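Local coordinates for enoyl-acyl carrier protein reductase (Uncultured bacterium, PDB 6KI9) that probably reduces the double bond of enoyl-acyl carrier protein, the last step of each elongation cycle in bacterial fatty acid synthesis, at residues G407-H412 against D427-Q432. Sequence-based numbering, arbitrary orientation.
Sequences GPLMFH and DVIAKQ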
# COMPACT_ATOMS: atom_id res chain seq x y z
N GLY A 407 -7.82 -9.13 4.51
CA GLY A 407 -7.30 -10.40 4.00
C GLY A 407 -8.31 -11.29 3.26
O GLY A 407 -8.15 -11.60 2.06
N PRO A 408 -9.37 -11.74 3.97
CA PRO A 408 -10.39 -12.58 3.33
C PRO A 408 -11.16 -11.87 2.23
O PRO A 408 -11.54 -12.52 1.25
CB PRO A 408 -11.33 -12.96 4.49
CG PRO A 408 -11.02 -11.99 5.59
CD PRO A 408 -9.58 -11.61 5.42
N LEU A 409 -11.38 -10.56 2.36
CA LEU A 409 -12.06 -9.80 1.30
C LEU A 409 -11.32 -9.92 -0.02
O LEU A 409 -11.91 -10.27 -1.05
CB LEU A 409 -12.21 -8.32 1.67
CG LEU A 409 -13.36 -7.94 2.59
CD1 LEU A 409 -13.27 -6.47 2.96
CD2 LEU A 409 -14.69 -8.23 1.92
N MET A 410 -10.02 -9.64 -0.00
CA MET A 410 -9.23 -9.70 -1.22
C MET A 410 -9.08 -11.13 -1.70
O MET A 410 -9.22 -11.41 -2.90
CB MET A 410 -7.86 -9.06 -1.00
CG MET A 410 -7.92 -7.55 -0.88
SD MET A 410 -6.33 -6.78 -0.51
CE MET A 410 -5.39 -7.31 -1.94
N PHE A 411 -8.82 -12.05 -0.78
CA PHE A 411 -8.59 -13.43 -1.17
C PHE A 411 -9.80 -14.01 -1.88
O PHE A 411 -9.67 -14.67 -2.91
CB PHE A 411 -8.23 -14.31 0.02
CG PHE A 411 -7.84 -15.71 -0.37
CD1 PHE A 411 -6.66 -15.93 -1.05
CD2 PHE A 411 -8.65 -16.79 -0.06
CE1 PHE A 411 -6.28 -17.22 -1.43
CE2 PHE A 411 -8.29 -18.07 -0.44
CZ PHE A 411 -7.10 -18.28 -1.11
N HIS A 412 -10.99 -13.75 -1.34
CA HIS A 412 -12.20 -14.33 -1.90
C HIS A 412 -12.71 -13.57 -3.11
O HIS A 412 -13.18 -14.18 -4.07
CB HIS A 412 -13.28 -14.41 -0.83
CG HIS A 412 -12.96 -15.36 0.29
ND1 HIS A 412 -13.29 -15.09 1.60
CD2 HIS A 412 -12.34 -16.56 0.29
CE1 HIS A 412 -12.88 -16.09 2.36
NE2 HIS A 412 -12.31 -17.00 1.59
N ASP A 427 -17.55 0.23 5.08
CA ASP A 427 -18.80 -0.53 5.06
C ASP A 427 -18.56 -2.03 4.86
O ASP A 427 -19.00 -2.85 5.68
CB ASP A 427 -19.76 0.03 3.99
CG ASP A 427 -19.18 0.02 2.58
OD1 ASP A 427 -17.95 0.12 2.41
OD2 ASP A 427 -19.99 -0.06 1.63
N VAL A 428 -17.81 -2.39 3.82
CA VAL A 428 -17.61 -3.80 3.49
C VAL A 428 -16.63 -4.44 4.48
O VAL A 428 -16.75 -5.62 4.81
CB VAL A 428 -17.15 -3.99 2.02
CG1 VAL A 428 -15.71 -3.52 1.81
CG2 VAL A 428 -17.32 -5.44 1.60
N ILE A 429 -15.68 -3.65 4.98
CA ILE A 429 -14.78 -4.11 6.03
C ILE A 429 -15.57 -4.48 7.29
O ILE A 429 -15.37 -5.55 7.88
CB ILE A 429 -13.72 -3.03 6.38
CG1 ILE A 429 -12.79 -2.79 5.19
CG2 ILE A 429 -12.93 -3.42 7.62
CD1 ILE A 429 -11.75 -3.85 5.01
N ALA A 430 -16.50 -3.61 7.70
CA ALA A 430 -17.33 -3.89 8.86
C ALA A 430 -18.25 -5.10 8.65
O ALA A 430 -18.41 -5.93 9.54
CB ALA A 430 -18.15 -2.65 9.22
N LYS A 431 -18.83 -5.20 7.46
CA LYS A 431 -19.62 -6.38 7.11
C LYS A 431 -18.81 -7.67 7.25
O LYS A 431 -19.26 -8.64 7.88
CB LYS A 431 -20.16 -6.24 5.68
CG LYS A 431 -21.25 -5.18 5.56
CD LYS A 431 -21.78 -5.08 4.13
CE LYS A 431 -22.84 -4.00 4.04
NZ LYS A 431 -23.29 -3.78 2.64
N GLN A 432 -17.61 -7.67 6.67
CA GLN A 432 -16.74 -8.83 6.73
C GLN A 432 -16.38 -9.18 8.16
O GLN A 432 -16.44 -10.34 8.55
CB GLN A 432 -15.47 -8.58 5.92
CG GLN A 432 -14.40 -9.66 6.08
CD GLN A 432 -14.75 -10.96 5.37
OE1 GLN A 432 -14.75 -12.03 5.98
NE2 GLN A 432 -15.00 -10.89 4.07
O HOH W 1 -14.92 -13.23 2.46
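The flat amide of Gln-432 lies against the pyrrolidine ring of Pro-408, whose CB and CG both stand over one face of it, each 3.8 Å from Gln-432 OE1. A second flat group, the imidazole of His-412, has a water at its edge, in the ring plane. This water is hydrogen-bonded to His-412 ND1 (2.6 Å), and its oxygen accepts a hydrogen bond from Gln-432 NE2 at 2.8 Å. The same NE2 comes within 3.4 Å of Leu-409 CD2, a van der Waals contact beside the polar bridge. An extended first torsion, with CG anti to the backbone N (chi1 172°), and a bend at chi2 (73°) bring the Gln-432 amide against Pro-408 and beside Leu-409. Leu-409 and Gln-432 run past each other in opposite directions. Leu-409 also divides its methyls: CD2 packs on Val-428 CG2 at 3.8 Å, while CD1 meets Ile-429 CD1 at 3.7 Å, the latter two side chains crossing at about a right angle. The segment axes, 10.4 Å apart at closest approach, are inclined at 101°. Helix 394-413 and helix 426-436, which flank strand 421-423 in the sequence, are packed against each other here in a member of the NADP-Rossmann clan. With an alanine at Gln-432, the water is likely to lose its NE2 donor, and the space beside Pro-408 and Leu-409 would probably be left unfilled. Leu-409 thus lies between Val-428 and Ile-429 on one side and Gln-432 on the other, a polar amide among hydrocarbon groups. No direct hydrogen bond joins the two segments; the water instead relays an N-H of the buried amide to the imidazole nitrogen.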